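Local coordinates for protein glycerol-3-phosphate dehydrogenase [NAD(+)] (Dunaliella salina, PDB 6IUY) that probably interconverts sn-glycerol 3-phosphate and dihydroxyacetone phosphate with NAD(+), and joins this dehydrogenase to a magnesium-binding, haloacid dehalogenase-like hydrolase domain in one chain, at residues A[578-581]-A[582-586]; A[589-592]-A[593-597]. All coordinates share one frame; numbering follows the deposited sequence.

The two contacts follow one another along the chain, with centres about 14 Å apart, and mark the two ends of helix 585-594 in the C-terminal part of the dehydrogenase. Contact 1 is the turn that leads from helix 564-577 into it; contact 2 spans its last turns and the Schellman motif that ends it. Contact 1 lies away from the annotated sites. Contact 2 comes closer: the side chain of Ile-594 is about 9 Å from that of Asn-529, which binds dihydroxyacetone phosphate, and about 13 Å from the bound ligand itself. At that distance it probably contributes to the packing around the substrate pocket and is not part of its lining.

Contact 1: A[578-581]-A[582-586]; sequences RGWE and LEFPL
Trp-580 O faces the amides of Glu-583 and Phe-584 across a type I beta turn with Glu-581 and Leu-582 at its corners, and accepts a weak hydrogen bond from each, 2.9 Å to Glu-583 N and 3.4 Å to Phe-584 N. Just before it, Gly-579 closes the preceding helix in a Schellman motif, its positive phi (62°) being easy for glycine. A water bridges the chain further, donating to Gly-579 O and accepting from Leu-582 N at 2.7 Å. The side chains of Trp-580 and Phe-584 run side by side in the same direction, with Trp-580 CE3 4.0 Å from Phe-584 CE1. Each CG is anti to the carbonyl carbon (chi1 -64° and -61°), and the turn brings the residues near enough to lie alongside. Trp-580 O also lies near the plane of the Phe-584 ring, 3.7 Å from CD1 at its edge. Arg-578 CB sits over the centre of the indole, 3.5 Å above the ring plane. Phe-584 is the N-cap of the next helix, and Pro-585, lacking an N-H, suits the first turn, where amides need no helical acceptor. Glu-583 OE1 forms a salt bridge with Lys-497 of helix 481-502, and Glu-581 OE2 a hydrogen bond with His-576 ND1. Phe-501 meets both aromatic rings edge-to-face, packing the turn between helix 564-577, through Leu-575, and helix 481-502.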
loop_
_atom_site.group_PDB
_atom_site.type_symbol
_atom_site.label_atom_id
_atom_site.label_comp_id
_atom_site.label_asym_id
_atom_site.label_seq_id
_atom_site.Cartn_x
_atom_site.Cartn_y
_atom_site.Cartn_z
ATOM N N ARG A 578 -6.983 22.453 -14.366
ATOM C CA ARG A 578 -6.349 22.896 -13.130
ATOM C C ARG A 578 -4.874 23.193 -13.315
ATOM O O ARG A 578 -4.183 23.488 -12.343
ATOM C CB ARG A 578 -6.486 21.842 -12.027
ATOM C CG ARG A 578 -7.875 21.312 -11.791
ATOM C CD ARG A 578 -8.594 22.053 -10.687
ATOM N NE ARG A 578 -9.904 21.441 -10.452
ATOM C CZ ARG A 578 -10.163 20.575 -9.475
ATOM N NH1 ARG A 578 -9.210 20.229 -8.619
ATOM N NH2 ARG A 578 -11.376 20.056 -9.350
ATOM N N GLY A 579 -4.379 23.080 -14.544
ATOM C CA GLY A 579 -2.953 23.249 -14.803
ATOM C C GLY A 579 -2.063 22.225 -14.106
ATOM O O GLY A 579 -0.989 22.561 -13.625
ATOM N N TRP A 580 -2.495 20.971 -14.049
ATOM C CA TRP A 580 -1.702 19.943 -13.385
ATOM C C TRP A 580 -1.018 18.989 -14.362
ATOM O O TRP A 580 -0.568 17.923 -13.953
ATOM C CB TRP A 580 -2.560 19.111 -12.434
ATOM C CG TRP A 580 -3.158 19.837 -11.271
ATOM C CD1 TRP A 580 -2.792 21.059 -10.774
ATOM C CD2 TRP A 580 -4.238 19.373 -10.444
ATOM N NE1 TRP A 580 -3.582 21.383 -9.689
ATOM C CE2 TRP A 580 -4.474 20.367 -9.465
ATOM C CE3 TRP A 580 -5.026 18.216 -10.438
ATOM C CZ2 TRP A 580 -5.467 20.238 -8.490
ATOM C CZ3 TRP A 580 -6.023 18.087 -9.465
ATOM C CH2 TRP A 580 -6.231 19.092 -8.506
ATOM N N GLU A 581 -0.926 19.348 -15.637
ATOM C CA GLU A 581 -0.309 18.435 -16.604
ATOM C C GLU A 581 1.065 17.923 -16.169
ATOM O O GLU A 581 1.372 16.747 -16.383
ATOM C CB GLU A 581 -0.183 19.092 -17.971
ATOM C CG GLU A 581 -1.460 19.083 -18.777
ATOM C CD GLU A 581 -1.817 20.465 -19.283
ATOM O OE1 GLU A 581 -1.455 21.448 -18.589
ATOM O OE2 GLU A 581 -2.449 20.568 -20.363
ATOM N N LEU A 582 1.888 18.774 -15.555
ATOM C CA LEU A 582 3.223 18.326 -15.147
ATOM C C LEU A 582 3.249 17.722 -13.742
ATOM O O LEU A 582 4.216 17.064 -13.366
ATOM C CB LEU A 582 4.234 19.471 -15.228
ATOM C CG LEU A 582 4.231 20.221 -16.558
ATOM C CD1 LEU A 582 5.534 21.002 -16.742
ATOM C CD2 LEU A 582 4.004 19.255 -17.699
ATOM N N GLU A 583 2.191 17.921 -12.967
ATOM C CA GLU A 583 2.126 17.271 -11.669
ATOM C C GLU A 583 1.968 15.770 -11.822
ATOM O O GLU A 583 2.267 15.013 -10.911
ATOM C CB GLU A 583 0.977 17.825 -10.831
ATOM C CG GLU A 583 1.123 19.300 -10.484
ATOM C CD GLU A 583 2.364 19.578 -9.676
ATOM O OE1 GLU A 583 2.576 18.888 -8.652
ATOM O OE2 GLU A 583 3.135 20.479 -10.073
ATOM N N PHE A 584 1.481 15.338 -12.976
ATOM C CA PHE A 584 1.201 13.926 -13.176
ATOM C C PHE A 584 1.774 13.528 -14.514
ATOM O O PHE A 584 1.048 13.368 -15.493
ATOM C CB PHE A 584 -0.305 13.647 -13.096
ATOM C CG PHE A 584 -0.931 14.001 -11.752
ATOM C CD1 PHE A 584 -1.481 15.261 -11.530
ATOM C CD2 PHE A 584 -0.985 13.071 -10.723
ATOM C CE1 PHE A 584 -2.056 15.593 -10.300
ATOM C CE2 PHE A 584 -1.562 13.396 -9.492
ATOM C CZ PHE A 584 -2.098 14.655 -9.288
ATOM N N PRO A 585 3.101 13.396 -14.573
ATOM C CA PRO A 585 3.760 13.178 -15.865
ATOM C C PRO A 585 3.325 11.874 -16.541
ATOM O O PRO A 585 3.150 11.896 -17.745
ATOM C CB PRO A 585 5.254 13.154 -15.504
ATOM C CG PRO A 585 5.291 12.818 -14.044
ATOM C CD PRO A 585 4.061 13.461 -13.459
ATOM N N LEU A 586 3.139 10.773 -15.812
ATOM C CA LEU A 586 2.817 9.535 -16.515
ATOM C C LEU A 586 1.400 9.594 -17.080
ATOM O O LEU A 586 1.183 9.197 -18.225
ATOM C CB LEU A 586 2.980 8.309 -15.611
ATOM C CG LEU A 586 2.608 6.955 -16.253
ATOM C CD1 LEU A 586 3.537 6.582 -17.411
ATOM C CD2 LEU A 586 2.609 5.857 -15.216
HETATM O O HOH W 1 1.629 21.110 -14.130
#

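Contact 2: A[589-592]-A[593-597]; sequences TINR and IIHGE
Arg-592 reaches along the end of the helix towards Glu-597; bends at chi2 and chi3 bring the guanidinium round until one edge, near its plane, meets Glu-597 OE1. The two planes stand 77° apart, and a salt bridge runs from Arg-592 NH1 to Glu-597 OE1 at 3.0 Å, although the place of OE1 is less sure. The backbones are joined more firmly: Glu-597 N donates to Arg-592 O at 2.7 Å, and Gly-596 N to Ile-593 O, the two bonds of a Schellman motif whose positive phi suits Gly-596. The other terminal nitrogen of Arg-592, NH2, is held by the carbonyls of Met-612 and Ala-609, tying the end of helix 606-609 and the segment after it to helix 585-594. A leucine in place of Arg-592 would probably leave those carbonyls without their donor and Glu-597 without its charged mate.

Ile-593 packs back on the preceding turn, its CD1 lying 3.3 Å from Thr-589 O while its amide bonds to that same oxygen. The two side chains point the same way, and Thr-589 OG1, buried beside the methyl, has no partner in the model. One residue on, Ile-594 CD1 touches Ile-590 CG2 at 3.8 Å.

Asn-591, with CG anti to the backbone N (chi1 -162°), meets the edge of the His-595 ring, OD1 3.3 Å from CD2, while Ile-594 CG2 covers one ring face. Asn-591 ND2 and His-595 NE2 both donate to Asp-569 OD1, an acceptor that sets the two polar groups towards helix 564-577. Branched Ile-590 and Ile-593 suit the buried side, where they press on helix 454-477, and Ile-594 packs against helix 564-577.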
loop_
_atom_site.group_PDB
_atom_site.type_symbol
_atom_site.label_atom_id
_atom_site.label_comp_id
_atom_site.label_asym_id
_atom_site.label_seq_id
_atom_site.Cartn_x
_atom_site.Cartn_y
_atom_site.Cartn_z
ATOM N N THR A 589 1.680 11.706 -20.252
ATOM C CA THR A 589 2.297 11.178 -21.466
ATOM C C THR A 589 1.490 10.001 -22.010
ATOM O O THR A 589 1.481 9.776 -23.213
ATOM C CB THR A 589 3.788 10.783 -21.280
ATOM O OG1 THR A 589 3.934 9.364 -21.231
ATOM C CG2 THR A 589 4.391 11.412 -20.059
ATOM N N ILE A 590 0.768 9.280 -21.156
ATOM C CA ILE A 590 -0.160 8.256 -21.658
ATOM C C ILE A 590 -1.261 8.851 -22.556
ATOM O O ILE A 590 -1.616 8.263 -23.584
ATOM C CB ILE A 590 -0.832 7.484 -20.506
ATOM C CG1 ILE A 590 0.181 6.597 -19.782
ATOM C CG2 ILE A 590 -1.996 6.661 -21.037
ATOM C CD1 ILE A 590 -0.376 5.897 -18.538
ATOM N N ASN A 591 -1.800 10.007 -22.165
ATOM C CA ASN A 591 -2.852 10.673 -22.939
ATOM C C ASN A 591 -2.301 11.268 -24.229
ATOM O O ASN A 591 -2.908 11.170 -25.294
ATOM C CB ASN A 591 -3.535 11.766 -22.104
ATOM C CG ASN A 591 -4.890 12.183 -22.678
ATOM O OD1 ASN A 591 -4.996 13.200 -23.379
ATOM N ND2 ASN A 591 -5.931 11.390 -22.395
ATOM N N ARG A 592 -1.130 11.882 -24.120
ATOM C CA ARG A 592 -0.433 12.401 -25.273
ATOM C C ARG A 592 -0.069 11.296 -26.274
ATOM O O ARG A 592 -0.007 11.547 -27.483
ATOM C CB ARG A 592 0.807 13.154 -24.812
ATOM C CG ARG A 592 0.473 14.428 -24.056
ATOM C CD ARG A 592 1.043 15.618 -24.803
ATOM N NE ARG A 592 2.438 15.841 -24.450
ATOM C CZ ARG A 592 3.309 16.556 -25.158
ATOM N NH1 ARG A 592 2.961 17.126 -26.306
ATOM N NH2 ARG A 592 4.552 16.681 -24.708
ATOM N N ILE A 593 0.159 10.080 -25.777
ATOM C CA ILE A 593 0.453 8.915 -26.638
ATOM C C ILE A 593 -0.802 8.393 -27.320
ATOM O O ILE A 593 -0.827 8.183 -28.532
ATOM C CB ILE A 593 1.108 7.763 -25.833
ATOM C CG1 ILE A 593 2.523 8.164 -25.413
ATOM C CG2 ILE A 593 1.131 6.455 -26.645
ATOM C CD1 ILE A 593 3.153 7.211 -24.486
ATOM N N ILE A 594 -1.842 8.159 -26.526
ATOM C CA ILE A 594 -3.155 7.857 -27.081
ATOM C C ILE A 594 -3.526 8.814 -28.211
ATOM O O ILE A 594 -4.011 8.390 -29.253
ATOM C CB ILE A 594 -4.243 7.946 -26.024
ATOM C CG1 ILE A 594 -4.140 6.757 -25.061
ATOM C CG2 ILE A 594 -5.624 8.016 -26.700
ATOM C CD1 ILE A 594 -4.676 7.074 -23.690
ATOM N N HIS A 595 -3.299 10.106 -28.006
ATOM C CA HIS A 595 -3.762 11.081 -28.988
ATOM C C HIS A 595 -2.695 11.486 -30.000
ATOM O O HIS A 595 -2.935 12.338 -30.842
ATOM C CB HIS A 595 -4.336 12.295 -28.265
ATOM C CG HIS A 595 -5.629 11.992 -27.584
ATOM N ND1 HIS A 595 -6.772 11.662 -28.285
ATOM C CD2 HIS A 595 -5.958 11.903 -26.272
ATOM C CE1 HIS A 595 -7.749 11.405 -27.437
ATOM N NE2 HIS A 595 -7.284 11.548 -26.205
ATOM N N GLY A 596 -1.534 10.843 -29.932
ATOM C CA GLY A 596 -0.571 10.898 -31.015
ATOM C C GLY A 596 0.354 12.098 -31.003
ATOM O O GLY A 596 0.904 12.468 -32.035
ATOM N N GLU A 597 0.536 12.711 -29.839
ATOM C CA GLU A 597 1.466 13.826 -29.746
ATOM C C GLU A 597 2.846 13.316 -29.361
ATOM O O GLU A 597 3.860 13.921 -29.700
ATOM C CB GLU A 597 0.993 14.873 -28.734
ATOM C CG GLU A 597 -0.367 15.463 -29.015
ATOM C CD GLU A 597 -0.745 16.486 -27.969
ATOM O OE1 GLU A 597 0.134 16.831 -27.149
ATOM O OE2 GLU A 597 -1.907 16.942 -27.964
#